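Local structure of glutaredoxin (Chlorella sorokiniana, 4I2U) at residues V17-K22 / K30-L35; V74-Q79 / G94-M99; K37-S42 / A103-E108. The protein probably acts as a glutathione-dependent thiol-disulfide oxidoreductase in cell redox homeostasis, and binds glutathione. One frame throughout, in Å; residues are numbered along the deposited sequence.

How the contacts relate
Contacts 1 and 2 share the central sheet, with centres 12 Å apart. Strands 17-21 and 73-76 are neighbours in it: V18 O and F75 N probably hydrogen-bond at 2.8 Å. The F20 and F75 rings also pack, CE1 to CE1 at 3.6 Å. Contact 3 lies about 13 Å from contact 1 and 10 Å from contact 2, between centres. V17 CG2 meets L39 CD1 at 3.7 Å, and L96 CD2 meets F38 CE2 at 4.1 Å. Contact 2 is nested inside the loop that contact 3 closes. K22 of contact 1 lines the glutathione pocket; contacts 2 and 3 hold none of its residues. The L96 side chain is about 13 Å from the bound glutathione.

Contact 1 (V17-K22 / K30-L35); sequences VVIFSK and KGKRAL. With GSH (glutathione), chain B.
Strand 17-21 and helix segment 30-35 run nearly antiparallel, at 164° with axes 9.9 Å apart, which sets V17 beside L35 and I19 beside K32. With CG1 anti to the backbone N (chi1 180°), V17 turns this methyl onto both ends of the L35 fork; V17 CG1 lies 3.9 Å from L35 CD2. V17 and L35 lie alongside one another, heading opposite ways. I19 lies across K32. I19 CD1 rests on the helix backbone, 4.0 Å from K32 N, and also touches K32 CG. G31 has no side chain to stand between that methyl and the helix.

This is the first strand and helix of the beta-alpha-beta crossover 17-21, 26-36, 45-48 in the thioredoxin fold. The polar end of the contact lies toward the C-terminus of the strand. The extended K32 chain carries K32 NZ to S21 OG at 3.2 Å, a weak hydrogen bond. The stronger partner of both side chains is E48: it forms a salt bridge with K32 and a hydrogen bond with S21 OG. A water accepts from K32 NZ at 2.8 Å and donates to K22 O at 2.9 Å. K22 starts off away from the helix. At the end of its extended chain, K22 NZ gives a 2.8 Å hydrogen bond to O31 of the glycine carboxylate of glutathione, and it is also hydrogen-bonded to Q59 OE1.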
# COMPACT_ATOMS: atom_id res chain seq x y z
N VAL A 17 -2.69 6.24 -2.22
CA VAL A 17 -2.34 5.34 -1.13
C VAL A 17 -2.87 3.97 -1.49
O VAL A 17 -4.09 3.77 -1.56
CB VAL A 17 -2.91 5.82 0.21
CG1 VAL A 17 -2.53 4.86 1.30
CG2 VAL A 17 -2.41 7.22 0.51
N VAL A 18 -1.96 3.05 -1.77
CA VAL A 18 -2.33 1.71 -2.20
C VAL A 18 -1.69 0.66 -1.31
O VAL A 18 -0.49 0.74 -1.00
CB VAL A 18 -1.88 1.48 -3.67
CG1 VAL A 18 -2.20 0.06 -4.13
CG2 VAL A 18 -2.55 2.49 -4.59
N ILE A 19 -2.45 -0.34 -0.92
CA ILE A 19 -1.91 -1.46 -0.18
C ILE A 19 -2.37 -2.75 -0.86
O ILE A 19 -3.58 -3.02 -0.94
CB ILE A 19 -2.27 -1.41 1.32
CG1 ILE A 19 -1.68 -2.62 2.03
CG2 ILE A 19 -3.78 -1.27 1.57
CD1 ILE A 19 -1.65 -2.48 3.54
N PHE A 20 -1.43 -3.50 -1.42
CA PHE A 20 -1.73 -4.84 -1.92
C PHE A 20 -1.70 -5.74 -0.71
O PHE A 20 -0.72 -5.75 0.04
CB PHE A 20 -0.71 -5.25 -2.99
CG PHE A 20 -0.80 -4.41 -4.24
CD1 PHE A 20 -0.03 -3.28 -4.39
CD2 PHE A 20 -1.70 -4.73 -5.25
CE1 PHE A 20 -0.16 -2.48 -5.52
CE2 PHE A 20 -1.84 -3.95 -6.37
CZ PHE A 20 -1.07 -2.82 -6.52
N SER A 21 -2.77 -6.49 -0.52
CA SER A 21 -3.12 -7.09 0.76
C SER A 21 -3.68 -8.48 0.56
O SER A 21 -3.99 -8.89 -0.55
CB SER A 21 -4.16 -6.15 1.40
OG SER A 21 -4.74 -6.67 2.60
N LYS A 22 -3.78 -9.22 1.66
CA LYS A 22 -4.69 -10.37 1.76
C LYS A 22 -5.50 -10.19 3.02
O LYS A 22 -5.00 -9.70 4.04
CB LYS A 22 -3.94 -11.69 1.77
CG LYS A 22 -3.31 -11.97 0.43
CD LYS A 22 -2.51 -13.24 0.36
CE LYS A 22 -1.83 -13.37 -0.99
NZ LYS A 22 -1.07 -14.63 -1.11
N LYS A 30 -2.01 -4.68 10.04
CA LYS A 30 -1.13 -3.69 10.68
C LYS A 30 -0.87 -2.49 9.76
O LYS A 30 -0.89 -1.34 10.20
CB LYS A 30 0.18 -4.38 11.05
CG LYS A 30 1.23 -3.49 11.69
CD LYS A 30 2.56 -4.26 11.86
CE LYS A 30 2.42 -5.49 12.74
NZ LYS A 30 3.77 -5.92 13.22
N GLY A 31 -0.61 -2.74 8.48
CA GLY A 31 -0.39 -1.67 7.53
C GLY A 31 -1.62 -0.81 7.34
O GLY A 31 -1.54 0.43 7.30
N LYS A 32 -2.78 -1.44 7.23
CA LYS A 32 -4.03 -0.71 7.14
C LYS A 32 -4.27 0.17 8.35
O LYS A 32 -4.61 1.35 8.20
CB LYS A 32 -5.20 -1.66 6.95
CG LYS A 32 -5.22 -2.36 5.60
CD LYS A 32 -6.18 -3.53 5.60
CE LYS A 32 -6.35 -4.14 4.23
NZ LYS A 32 -7.14 -5.38 4.30
N ARG A 33 -4.09 -0.38 9.55
CA ARG A 33 -4.33 0.40 10.76
C ARG A 33 -3.38 1.57 10.87
O ARG A 33 -3.76 2.65 11.32
CB ARG A 33 -4.27 -0.49 11.99
CG ARG A 33 -5.49 -1.41 12.12
CD ARG A 33 -5.33 -2.46 13.23
NE ARG A 33 -6.57 -3.21 13.43
CZ ARG A 33 -6.67 -4.37 14.08
NH1 ARG A 33 -5.59 -4.94 14.61
NH2 ARG A 33 -7.85 -4.97 14.20
N ALA A 34 -2.14 1.39 10.43
CA ALA A 34 -1.18 2.49 10.43
C ALA A 34 -1.64 3.62 9.51
O ALA A 34 -1.61 4.79 9.90
CB ALA A 34 0.19 1.98 10.01
N LEU A 35 -2.04 3.29 8.30
CA LEU A 35 -2.52 4.29 7.36
C LEU A 35 -3.80 4.97 7.85
O LEU A 35 -3.99 6.18 7.64
CB LEU A 35 -2.78 3.63 6.00
CG LEU A 35 -1.51 3.12 5.28
CD1 LEU A 35 -1.90 2.17 4.19
CD2 LEU A 35 -0.71 4.29 4.74
N1 GSH B . 7.55 -8.79 7.73
CA1 GSH B . 6.63 -8.80 6.58
C1 GSH B . 5.87 -7.51 6.61
O11 GSH B . 6.12 -6.71 7.53
O12 GSH B . 5.03 -7.23 5.71
CB1 GSH B . 5.76 -10.05 6.68
CG1 GSH B . 4.83 -10.24 5.49
CD1 GSH B . 4.46 -11.70 5.29
OE1 GSH B . 5.30 -12.61 5.39
N2 GSH B . 3.21 -11.96 4.97
CA2 GSH B . 2.75 -13.31 4.63
C2 GSH B . 2.88 -13.62 3.16
O2 GSH B . 3.03 -12.73 2.34
CB2 GSH B . 1.31 -13.51 5.10
SG2 GSH B . 1.17 -13.54 6.91
N3 GSH B . 2.86 -14.90 2.81
CA3 GSH B . 3.12 -15.29 1.44
C3 GSH B . 2.00 -15.01 0.48
O31 GSH B . 0.86 -14.69 0.88
O32 GSH B . 2.30 -15.12 -0.73
O HOH W 1 -5.93 -7.53 5.70

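Contact 2 (V74-Q79 / G94-M99); sequences VFIDGQ and GKLEVM
I76 N gives a 2.9 Å hydrogen bond to Q79 O, and Q79 N returns one of 2.9 Å to I76 O. These two residues are also the ones of segment 74-79 that touch helix 95-102. Their bonds close a type I' turn, the tight two-residue connection of the beta hairpin between strands 73-76 and 79-82. D77 and G78 fill the turn, both at positive phi; at phi 89° a beta carbon on G78 would collide with the preceding carbonyl O.

I76 carries most of the contact. Its two branches go to different helix residues one turn apart. I76 CG2, anti to the backbone nitrogen, meets M99 CB at 4.1 Å and also M99 O. The other branch runs toward L96: I76 CD1 lies 4.1 Å from L96 CD1, and I76 CG1 touches the same methyl. Both helix side chains stand roughly perpendicular to I76. With an alanine at I76, a gap would probably open facing L96 CD1 and M99 CB, and both would lose their partner on this strand. I81 of the second hairpin strand adds apolar cover to I76, L96 and M99.

The outer edge of the contact is more exposed. M99 bends at chi3 (-71°) and crosses the extended Q79 chain at about a right angle, with M99 SD 4.2 Å from Q79 OE1.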
# COMPACT_ATOMS: atom_id res chain seq x y z
N VAL A 74 3.01 -1.76 0.09
CA VAL A 74 2.38 -0.45 0.26
C VAL A 74 3.08 0.59 -0.61
O VAL A 74 4.32 0.65 -0.65
CB VAL A 74 2.42 -0.03 1.74
CG1 VAL A 74 1.73 1.29 1.95
CG2 VAL A 74 1.79 -1.12 2.61
N PHE A 75 2.27 1.40 -1.28
CA PHE A 75 2.76 2.43 -2.20
C PHE A 75 2.11 3.77 -1.86
O PHE A 75 0.88 3.86 -1.69
CB PHE A 75 2.41 2.09 -3.64
CG PHE A 75 3.07 0.86 -4.16
CD1 PHE A 75 2.58 -0.40 -3.86
CD2 PHE A 75 4.15 0.97 -5.02
CE1 PHE A 75 3.18 -1.52 -4.39
CE2 PHE A 75 4.75 -0.15 -5.54
CZ PHE A 75 4.25 -1.40 -5.24
N ILE A 76 2.92 4.82 -1.75
CA ILE A 76 2.44 6.18 -1.53
C ILE A 76 2.83 7.00 -2.75
O ILE A 76 4.02 7.16 -3.05
CB ILE A 76 3.08 6.80 -0.27
CG1 ILE A 76 2.91 5.91 0.97
CG2 ILE A 76 2.50 8.19 -0.05
CD1 ILE A 76 1.46 5.59 1.34
N ASP A 77 1.85 7.48 -3.48
CA ASP A 77 2.06 8.24 -4.70
C ASP A 77 2.99 7.50 -5.67
O ASP A 77 3.84 8.10 -6.33
CB ASP A 77 2.61 9.63 -4.38
CG ASP A 77 2.15 10.71 -5.35
OD1 ASP A 77 1.44 10.38 -6.34
OD2 ASP A 77 2.51 11.87 -5.11
N GLY A 78 2.81 6.19 -5.75
CA GLY A 78 3.60 5.37 -6.66
C GLY A 78 4.89 4.82 -6.08
O GLY A 78 5.50 3.94 -6.69
N GLN A 79 5.30 5.31 -4.91
CA GLN A 79 6.55 4.89 -4.29
C GLN A 79 6.34 3.72 -3.34
O GLN A 79 5.61 3.84 -2.34
CB GLN A 79 7.17 6.05 -3.53
CG GLN A 79 8.49 5.68 -2.90
CD GLN A 79 9.14 6.82 -2.18
OE1 GLN A 79 8.57 7.91 -2.02
NE2 GLN A 79 10.38 6.60 -1.76
N GLY A 94 7.20 9.42 11.84
CA GLY A 94 6.96 10.71 11.23
C GLY A 94 7.13 10.73 9.73
O GLY A 94 6.63 11.63 9.06
N LYS A 95 7.82 9.74 9.18
CA LYS A 95 8.13 9.75 7.75
C LYS A 95 6.91 9.46 6.88
O LYS A 95 6.80 9.97 5.76
CB LYS A 95 9.26 8.77 7.43
CG LYS A 95 10.58 9.15 8.02
CD LYS A 95 11.65 8.15 7.60
CE LYS A 95 12.96 8.40 8.30
NZ LYS A 95 13.05 9.79 8.79
N LEU A 96 5.99 8.63 7.36
CA LEU A 96 4.80 8.36 6.58
C LEU A 96 3.98 9.64 6.43
O LEU A 96 3.51 9.96 5.33
CB LEU A 96 3.97 7.26 7.24
CG LEU A 96 2.68 6.91 6.48
CD1 LEU A 96 2.95 6.44 5.05
CD2 LEU A 96 1.94 5.86 7.23
N GLU A 97 3.83 10.38 7.50
CA GLU A 97 3.10 11.64 7.43
C GLU A 97 3.75 12.60 6.44
O GLU A 97 3.06 13.27 5.70
CB GLU A 97 3.02 12.30 8.80
CG GLU A 97 2.03 11.66 9.73
CD GLU A 97 2.26 12.06 11.16
OE1 GLU A 97 3.08 11.43 11.84
OE2 GLU A 97 1.62 13.04 11.61
N VAL A 98 5.07 12.68 6.44
CA VAL A 98 5.74 13.54 5.47
C VAL A 98 5.38 13.10 4.05
O VAL A 98 5.05 13.93 3.20
CB VAL A 98 7.29 13.52 5.66
CG1 VAL A 98 8.00 14.24 4.50
CG2 VAL A 98 7.66 14.14 7.00
N MET A 99 5.44 11.81 3.78
CA MET A 99 5.09 11.32 2.45
C MET A 99 3.65 11.60 2.08
O MET A 99 3.35 11.96 0.93
CB MET A 99 5.37 9.83 2.34
CG MET A 99 6.85 9.53 2.33
SD MET A 99 7.29 7.83 1.97
CE MET A 99 6.74 7.10 3.44

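Contact 3 (K37-S42 / A103-E108); sequences KFLPKS and AGVLLE
L39 and V105 form the tight half of this contact, while F38 and L106 meet more loosely; a water bridges F38 O and V105 O, between the two halves. L39 is buried. L39 CD2 lies 3.4 Å from V105 O and 3.9 Å from V105 CG2. The two side chains cross obliquely. CG2 of V105 sits between its own backbone nitrogen and carbonyl carbon, the crowded position, and from there faces L39. I44 also packs on L39, and L100 and K16 touch V105.

The contact joins a loop of the beta-alpha-beta unit in the thioredoxin fold to the C-terminal segment after helix 95-102, far away in sequence. Segment 37-42 leads from helix 26-36 to strand 45-48, within that crossover. Helix 95-102 ends in a Schellman motif at G104, whose positive phi (83°) turns the chain away. V105 and L106 then both point toward the other loop.

On the looser side, L106 CD1 stands 3.9 Å from F38 O and 4.3 Å from F38 CB. L106 reaches there with CG anti to its backbone nitrogen (chi1 176°). L106 CD2 comes up obliquely to the F38 ring. The F38 ring packs on E97 and L100 of helix 95-102. K37 CB covers one face of the F38 ring, 3.9 Å above its centre. No direct hydrogen bond joins the two segments. The water donates to both backbones instead, to F38 O at 2.8 Å and to V105 O at 2.9 Å.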
# COMPACT_ATOMS: atom_id res chain seq x y z
N LYS A 37 -4.63 5.86 10.72
CA LYS A 37 -4.39 6.93 11.68
C LYS A 37 -4.49 8.29 11.00
O LYS A 37 -4.78 9.29 11.65
CB LYS A 37 -3.01 6.80 12.31
CG LYS A 37 -2.78 5.56 13.13
CD LYS A 37 -1.31 5.45 13.52
CE LYS A 37 -1.04 4.24 14.40
NZ LYS A 37 -1.46 4.45 15.81
N PHE A 38 -4.22 8.33 9.70
CA PHE A 38 -4.09 9.60 8.99
C PHE A 38 -5.13 9.83 7.92
O PHE A 38 -5.42 10.98 7.59
CB PHE A 38 -2.70 9.69 8.36
CG PHE A 38 -1.60 9.42 9.34
CD1 PHE A 38 -1.37 10.31 10.37
CD2 PHE A 38 -0.85 8.27 9.28
CE1 PHE A 38 -0.38 10.08 11.30
CE2 PHE A 38 0.15 8.03 10.21
CZ PHE A 38 0.38 8.94 11.22
N LEU A 39 -5.69 8.74 7.40
CA LEU A 39 -6.59 8.74 6.25
C LEU A 39 -7.77 7.85 6.51
O LEU A 39 -7.63 6.81 7.17
CB LEU A 39 -5.89 8.07 5.06
CG LEU A 39 -4.46 8.48 4.73
CD1 LEU A 39 -3.80 7.41 3.89
CD2 LEU A 39 -4.45 9.81 3.99
N PRO A 40 -8.92 8.18 5.95
CA PRO A 40 -10.02 7.24 6.08
C PRO A 40 -9.85 6.07 5.13
O PRO A 40 -9.13 6.16 4.13
CB PRO A 40 -11.25 8.06 5.71
CG PRO A 40 -10.76 9.22 4.95
CD PRO A 40 -9.32 9.44 5.31
N LYS A 41 -10.55 4.99 5.43
CA LYS A 41 -10.51 3.78 4.61
C LYS A 41 -10.88 4.05 3.16
O LYS A 41 -10.35 3.41 2.25
CB LYS A 41 -11.44 2.70 5.17
CG LYS A 41 -11.02 2.16 6.51
CD LYS A 41 -11.92 1.00 6.95
CE LYS A 41 -11.79 0.75 8.45
NZ LYS A 41 -12.71 -0.32 8.94
N SER A 42 -11.76 5.01 2.92
CA SER A 42 -12.22 5.26 1.56
C SER A 42 -11.15 5.99 0.73
O SER A 42 -11.31 6.15 -0.48
CB SER A 42 -13.50 6.08 1.59
OG SER A 42 -13.23 7.31 2.21
N ALA A 103 2.25 13.99 -0.90
CA ALA A 103 1.36 13.41 -1.90
C ALA A 103 0.04 14.17 -2.00
O ALA A 103 -0.76 13.90 -2.89
CB ALA A 103 1.11 11.94 -1.59
N GLY A 104 -0.18 15.11 -1.09
CA GLY A 104 -1.37 15.94 -1.13
C GLY A 104 -2.61 15.34 -0.50
O GLY A 104 -3.72 15.83 -0.73
N VAL A 105 -2.46 14.30 0.30
CA VAL A 105 -3.60 13.61 0.89
C VAL A 105 -3.67 13.75 2.40
O VAL A 105 -4.52 13.12 3.04
CB VAL A 105 -3.65 12.10 0.49
CG1 VAL A 105 -3.77 11.95 -1.01
CG2 VAL A 105 -2.44 11.34 1.03
N LEU A 106 -2.77 14.56 2.96
CA LEU A 106 -2.78 14.83 4.39
C LEU A 106 -2.45 16.29 4.60
O LEU A 106 -1.47 16.79 4.04
CB LEU A 106 -1.76 13.93 5.10
CG LEU A 106 -1.53 14.12 6.60
CD1 LEU A 106 -2.83 13.88 7.37
CD2 LEU A 106 -0.44 13.19 7.09
N LEU A 107 -3.27 16.97 5.38
CA LEU A 107 -2.99 18.34 5.80
C LEU A 107 -2.20 18.37 7.09
O LEU A 107 -2.27 17.45 7.91
CB LEU A 107 -4.31 19.07 6.07
CG LEU A 107 -5.28 19.13 4.90
CD1 LEU A 107 -6.62 19.73 5.35
CD2 LEU A 107 -4.70 19.94 3.77
N GLU A 108 -1.46 19.47 7.31
CA GLU A 108 -0.94 19.78 8.62
C GLU A 108 -2.12 20.11 9.53
O GLU A 108 -3.09 20.72 9.08
CB GLU A 108 0.03 20.96 8.55
CG GLU A 108 1.14 20.78 7.53
CD GLU A 108 2.48 21.34 8.00
OE1 GLU A 108 2.82 21.14 9.19
OE2 GLU A 108 3.18 21.98 7.18
O HOH W 2 -5.98 12.83 5.54